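Local coordinates for protein aldehyde dehydrogenase (Burkholderia cenocepacia, PDB 4O6R) that probably oxidises aldehydes to carboxylic acids with NAD(P)+ as cofactor, as other members of the aldehyde dehydrogenase family do, at residues 422-425 with 429-432; 294-299 with 408-413. All blocks are in the same frame, centred on the assembly; numbering follows the deposited sequence.

Both contacts lie in the domain built around the seven-stranded mixed sheet, on the same side of the chain's centre and away from the bound AMP. Their centres are about 13 Å apart and their nearest atoms about 6 Å, so they do not touch. Contact 2 sets helix 404-411 on strand 294-298; contact 1 sets helix 427-436 on strand 421-423. Strand 261-264 runs between those two strands in the sheet. Along the chain contact 2 closes before contact 1 opens, and strand 421-423 is the next element after helix 404-411. Two successive helices are thus fixed on one sheet; no other chain touches the two segments of contact 2, while helix 427-436 in contact 1 also meets other subunits.

Contact 1: 422-425 with 429-432; sequences LWTN and RAHR
T424 and A430 mark the closest backbone approach, with their CA atoms 6.7 Å apart: strand 421-423 has just ended at T424, and after a short turn the chain comes back past it as helix 427-436. T424 and R429 make the polar link. The guanidinium of R429 offers its edge, and NH1 donates to T424 OG1 over 3.1 Å with an N-H...O angle of 167°, the oxygen lying in the guanidinium plane. OG1 stands opposite the backbone N of its own residue (chi1 -175°), facing R429, and it also bonds to OD1 of D267. The arginine chain runs extended through chi1 and chi2, bringing its CD alongside the threonine, 3.9 Å from T424 CB, and the bend at chi3 (-77°) then turns the guanidinium toward OG1. D404 takes the NE side of R429 in a salt bridge, so the guanidinium is held from two directions and its rotation is probably restricted. The apolar half of the contact is plain van der Waals packing: T424 CG2 comes to 4.1 Å from A430 CB, and L422 CD1 packs 4.2 Å from A430 CA. I444, on the neighbouring strand 441-444, touches both L422 and A430. The helix also meets other subunits: H431 bonds through NE2 to H431 of the second subunit, and R432 pairs with D487 of the third. This is the strand-to-helix half of a beta-alpha-beta crossover, strand 421-423, helix 427-436 and strand 441-444, with the helix packed on the sheet.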
loop_
_atom_site.group_PDB
_atom_site.type_symbol
_atom_site.label_atom_id
_atom_site.label_comp_id
_atom_site.label_asym_id
_atom_site.label_seq_id
_atom_site.Cartn_x
_atom_site.Cartn_y
_atom_site.Cartn_z
ATOM N N LEU A 422 -19.128 -21.255 6.436
ATOM C CA LEU A 422 -20.555 -21.388 6.575
ATOM C C LEU A 422 -21.211 -21.425 5.225
ATOM O O LEU A 422 -20.672 -20.915 4.232
ATOM C CB LEU A 422 -21.118 -20.254 7.443
ATOM C CG LEU A 422 -20.823 -18.890 6.830
ATOM C CD1 LEU A 422 -22.088 -18.358 6.231
ATOM C CD2 LEU A 422 -20.278 -17.913 7.832
ATOM N N TRP A 423 -22.414 -21.970 5.211
ATOM C CA TRP A 423 -23.186 -22.084 3.984
ATOM C C TRP A 423 -24.552 -21.474 4.212
ATOM O O TRP A 423 -25.308 -21.935 5.056
ATOM C CB TRP A 423 -23.315 -23.565 3.579
ATOM C CG TRP A 423 -21.999 -24.204 3.433
ATOM C CD1 TRP A 423 -21.128 -24.557 4.429
ATOM C CD2 TRP A 423 -21.382 -24.576 2.207
ATOM N NE1 TRP A 423 -19.999 -25.105 3.889
ATOM C CE2 TRP A 423 -20.135 -25.141 2.526
ATOM C CE3 TRP A 423 -21.765 -24.480 0.862
ATOM C CZ2 TRP A 423 -19.252 -25.607 1.545
ATOM C CZ3 TRP A 423 -20.881 -24.938 -0.126
ATOM C CH2 TRP A 423 -19.641 -25.494 0.225
ATOM N N THR A 424 -24.864 -20.439 3.445
ATOM C CA THR A 424 -26.138 -19.771 3.537
ATOM C C THR A 424 -26.272 -18.977 2.266
ATOM O O THR A 424 -25.268 -18.746 1.585
ATOM C CB THR A 424 -26.162 -18.812 4.750
ATOM O OG1 THR A 424 -27.463 -18.244 4.916
ATOM C CG2 THR A 424 -25.110 -17.676 4.617
ATOM N N ASN A 425 -27.487 -18.528 1.963
ATOM C CA ASN A 425 -27.684 -17.604 0.876
ATOM C C ASN A 425 -28.186 -16.240 1.285
ATOM O O ASN A 425 -28.547 -15.422 0.431
ATOM C CB ASN A 425 -28.547 -18.265 -0.170
ATOM C CG ASN A 425 -27.776 -19.362 -0.861
ATOM O OD1 ASN A 425 -26.823 -19.101 -1.601
ATOM N ND2 ASN A 425 -28.058 -20.590 -0.480
ATOM N N ARG A 429 -26.383 -12.207 6.763
ATOM C CA ARG A 429 -25.889 -13.254 7.658
ATOM C C ARG A 429 -24.472 -13.650 7.270
ATOM O O ARG A 429 -23.631 -13.791 8.138
ATOM C CB ARG A 429 -26.776 -14.492 7.617
ATOM C CG ARG A 429 -26.205 -15.687 8.398
ATOM C CD ARG A 429 -27.013 -16.927 8.098
ATOM N NE ARG A 429 -28.276 -16.935 8.801
ATOM C CZ ARG A 429 -29.415 -17.460 8.371
ATOM N NH1 ARG A 429 -29.550 -17.988 7.163
ATOM N NH2 ARG A 429 -30.455 -17.428 9.178
ATOM N N ALA A 430 -24.213 -13.824 5.972
ATOM C CA ALA A 430 -22.885 -14.251 5.525
ATOM C C ALA A 430 -21.788 -13.334 6.063
ATOM O O ALA A 430 -20.810 -13.809 6.673
ATOM C CB ALA A 430 -22.826 -14.337 3.994
ATOM N N HIS A 431 -21.958 -12.034 5.877
ATOM C CA HIS A 431 -20.909 -11.106 6.244
ATOM C C HIS A 431 -20.846 -10.889 7.756
ATOM O O HIS A 431 -19.764 -10.709 8.314
ATOM C CB HIS A 431 -21.055 -9.772 5.507
ATOM C CG HIS A 431 -20.927 -9.903 4.027
ATOM N ND1 HIS A 431 -19.723 -10.150 3.394
ATOM C CD2 HIS A 431 -21.862 -9.876 3.056
ATOM C CE1 HIS A 431 -19.926 -10.253 2.097
ATOM N NE2 HIS A 431 -21.216 -10.101 1.870
ATOM N N ARG A 432 -22.014 -10.886 8.390
ATOM C CA ARG A 432 -22.104 -10.684 9.828
ATOM C C ARG A 432 -21.433 -11.846 10.560
ATOM O O ARG A 432 -20.614 -11.650 11.463
ATOM C CB ARG A 432 -23.584 -10.593 10.225
ATOM C CG ARG A 432 -23.816 -10.290 11.679
ATOM C CD ARG A 432 -25.294 -10.391 12.049
ATOM N NE ARG A 432 -26.136 -9.484 11.277
ATOM C CZ ARG A 432 -27.146 -9.824 10.465
ATOM N NH1 ARG A 432 -27.495 -11.096 10.235
ATOM N NH2 ARG A 432 -27.801 -8.856 9.826
#

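Contact 2: 294-299 with 408-413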
loop_
_atom_site.group_PDB
_atom_site.type_symbol
_atom_site.label_atom_id
_atom_site.label_comp_id
_atom_site.label_asym_id
_atom_site.label_seq_id
_atom_site.Cartn_x
_atom_site.Cartn_y
_atom_site.Cartn_z
ATOM N N ARG A 294 -15.786 -29.855 12.548
ATOM C CA ARG A 294 -17.049 -29.701 13.228
ATOM C C ARG A 294 -18.092 -29.281 12.243
ATOM O O ARG A 294 -18.038 -28.169 11.714
ATOM C CB ARG A 294 -16.970 -28.659 14.358
ATOM C CG ARG A 294 -16.017 -29.077 15.462
ATOM C CD ARG A 294 -16.014 -28.078 16.630
ATOM N NE ARG A 294 -15.416 -26.806 16.230
ATOM C CZ ARG A 294 -15.864 -25.595 16.594
ATOM N NH1 ARG A 294 -16.885 -25.449 17.448
ATOM N NH2 ARG A 294 -15.261 -24.513 16.107
ATOM N N LEU A 295 -19.076 -30.153 12.017
ATOM C CA LEU A 295 -20.142 -29.858 11.097
ATOM C C LEU A 295 -21.294 -29.408 11.944
ATOM O O LEU A 295 -21.770 -30.157 12.802
ATOM C CB LEU A 295 -20.445 -31.096 10.271
ATOM C CG LEU A 295 -21.521 -30.988 9.227
ATOM C CD1 LEU A 295 -21.075 -30.059 8.126
ATOM C CD2 LEU A 295 -21.852 -32.368 8.704
ATOM N N VAL A 296 -21.674 -28.149 11.782
ATOM C CA VAL A 296 -22.588 -27.478 12.670
ATOM C C VAL A 296 -23.858 -27.214 11.855
ATOM O O VAL A 296 -23.872 -26.327 10.993
ATOM C CB VAL A 296 -21.995 -26.154 13.206
ATOM C CG1 VAL A 296 -22.992 -25.479 14.137
ATOM C CG2 VAL A 296 -20.675 -26.393 13.924
ATOM N N LEU A 297 -24.911 -27.996 12.100
ATOM C CA LEU A 297 -26.057 -28.057 11.186
ATOM C C LEU A 297 -27.314 -27.478 11.806
ATOM O O LEU A 297 -27.646 -27.797 12.946
ATOM C CB LEU A 297 -26.366 -29.511 10.835
ATOM C CG LEU A 297 -25.238 -30.283 10.165
ATOM C CD1 LEU A 297 -25.670 -31.723 9.999
ATOM C CD2 LEU A 297 -24.894 -29.686 8.801
ATOM N N HIS A 298 -28.019 -26.646 11.048
ATOM C CA HIS A 298 -29.274 -26.108 11.510
ATOM C C HIS A 298 -30.264 -27.262 11.700
ATOM O O HIS A 298 -30.369 -28.146 10.859
ATOM C CB HIS A 298 -29.854 -25.100 10.522
ATOM C CG HIS A 298 -30.989 -24.316 11.089
ATOM N ND1 HIS A 298 -32.270 -24.808 11.128
ATOM C CD2 HIS A 298 -31.028 -23.127 11.723
ATOM C CE1 HIS A 298 -33.067 -23.940 11.727
ATOM N NE2 HIS A 298 -32.338 -22.902 12.088
ATOM N N GLU A 299 -30.979 -27.225 12.804
ATOM C CA GLU A 299 -31.917 -28.296 13.171
ATOM C C GLU A 299 -32.914 -28.671 12.051
ATOM O O GLU A 299 -33.275 -29.832 11.906
ATOM C CB GLU A 299 -32.685 -27.910 14.446
ATOM C CG GLU A 299 -33.513 -29.052 15.048
ATOM C CD GLU A 299 -32.637 -30.205 15.584
ATOM O OE1 GLU A 299 -31.824 -29.925 16.522
ATOM O OE2 GLU A 299 -32.731 -31.365 15.068
ATOM N N LEU A 408 -22.989 -19.268 16.239
ATOM C CA LEU A 408 -21.811 -18.469 16.534
ATOM C C LEU A 408 -21.180 -18.918 17.828
ATOM O O LEU A 408 -19.964 -19.064 17.909
ATOM C CB LEU A 408 -22.176 -16.991 16.677
ATOM C CG LEU A 408 -21.017 -16.055 16.990
ATOM C CD1 LEU A 408 -20.003 -16.159 15.841
ATOM C CD2 LEU A 408 -21.586 -14.655 17.155
ATOM N N ALA A 409 -22.014 -19.122 18.845
ATOM C CA ALA A 409 -21.516 -19.573 20.139
ATOM C C ALA A 409 -20.790 -20.913 19.972
ATOM O O ALA A 409 -19.680 -21.088 20.480
ATOM C CB ALA A 409 -22.643 -19.654 21.177
ATOM N N ILE A 410 -21.383 -21.843 19.243
ATOM C CA ILE A 410 -20.725 -23.124 18.981
ATOM C C ILE A 410 -19.399 -22.908 18.234
ATOM O O ILE A 410 -18.367 -23.439 18.639
ATOM C CB ILE A 410 -21.644 -24.090 18.206
ATOM C CG1 ILE A 410 -22.813 -24.512 19.084
ATOM C CG2 ILE A 410 -20.905 -25.322 17.723
ATOM C CD1 ILE A 410 -23.962 -25.165 18.325
ATOM N N ALA A 411 -19.436 -22.123 17.163
ATOM C CA ALA A 411 -18.267 -21.890 16.351
ATOM C C ALA A 411 -17.097 -21.451 17.204
ATOM O O ALA A 411 -15.980 -21.898 16.989
ATOM C CB ALA A 411 -18.533 -20.853 15.252
ATOM N N ASN A 412 -17.374 -20.543 18.141
ATOM C CA ASN A 412 -16.340 -19.922 18.948
ATOM C C ASN A 412 -16.060 -20.646 20.265
ATOM O O ASN A 412 -15.278 -20.129 21.061
ATOM C CB ASN A 412 -16.695 -18.450 19.218
ATOM C CG ASN A 412 -16.522 -17.567 17.978
ATOM O OD1 ASN A 412 -15.905 -17.965 16.972
ATOM N ND2 ASN A 412 -17.058 -16.380 18.043
ATOM N N ALA A 413 -16.637 -21.843 20.466
ATOM C CA ALA A 413 -16.538 -22.565 21.756
ATOM C C ALA A 413 -15.264 -23.396 21.977
ATOM O O ALA A 413 -15.121 -24.025 23.048
ATOM C CB ALA A 413 -17.761 -23.473 21.948
#
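The guanidinium of R294 meets the C-terminal end of helix 404-411 edge-on, with the carbonyl oxygens of I410 and A411 both close to its plane. NH1 donates to I410 O at 2.8 Å with an N-H...O angle of 150°, and NH2 to A411 O at 2.9 Å along a straighter line, 173°. Seen from the carbonyls, NH1 stands above the plane of the I410 group, while NH2 is tilted from that of A411. I410 O has a second donor, A413 N, on the opposite face of its plane. A bend at chi3 (-69°) turns the arginine's end toward the helix, and its NE bonds to K259 O, so the fork is held at its base as well. Next to it, V296 CG2 packs against I410 CG2 at 4.0 Å, the two side chains passing alongside each other and pointing opposite ways; the same I410 methyl lies 4.0 Å from R294 NH1. L399 and F401 of the adjoining strand continue this apolar layer. A buried cation thus sits at the helix C-terminus, where the carbonyls and the helix dipole are probably favourable to its charge, and joins the helix end to strand 294-298 through two backbone acceptors.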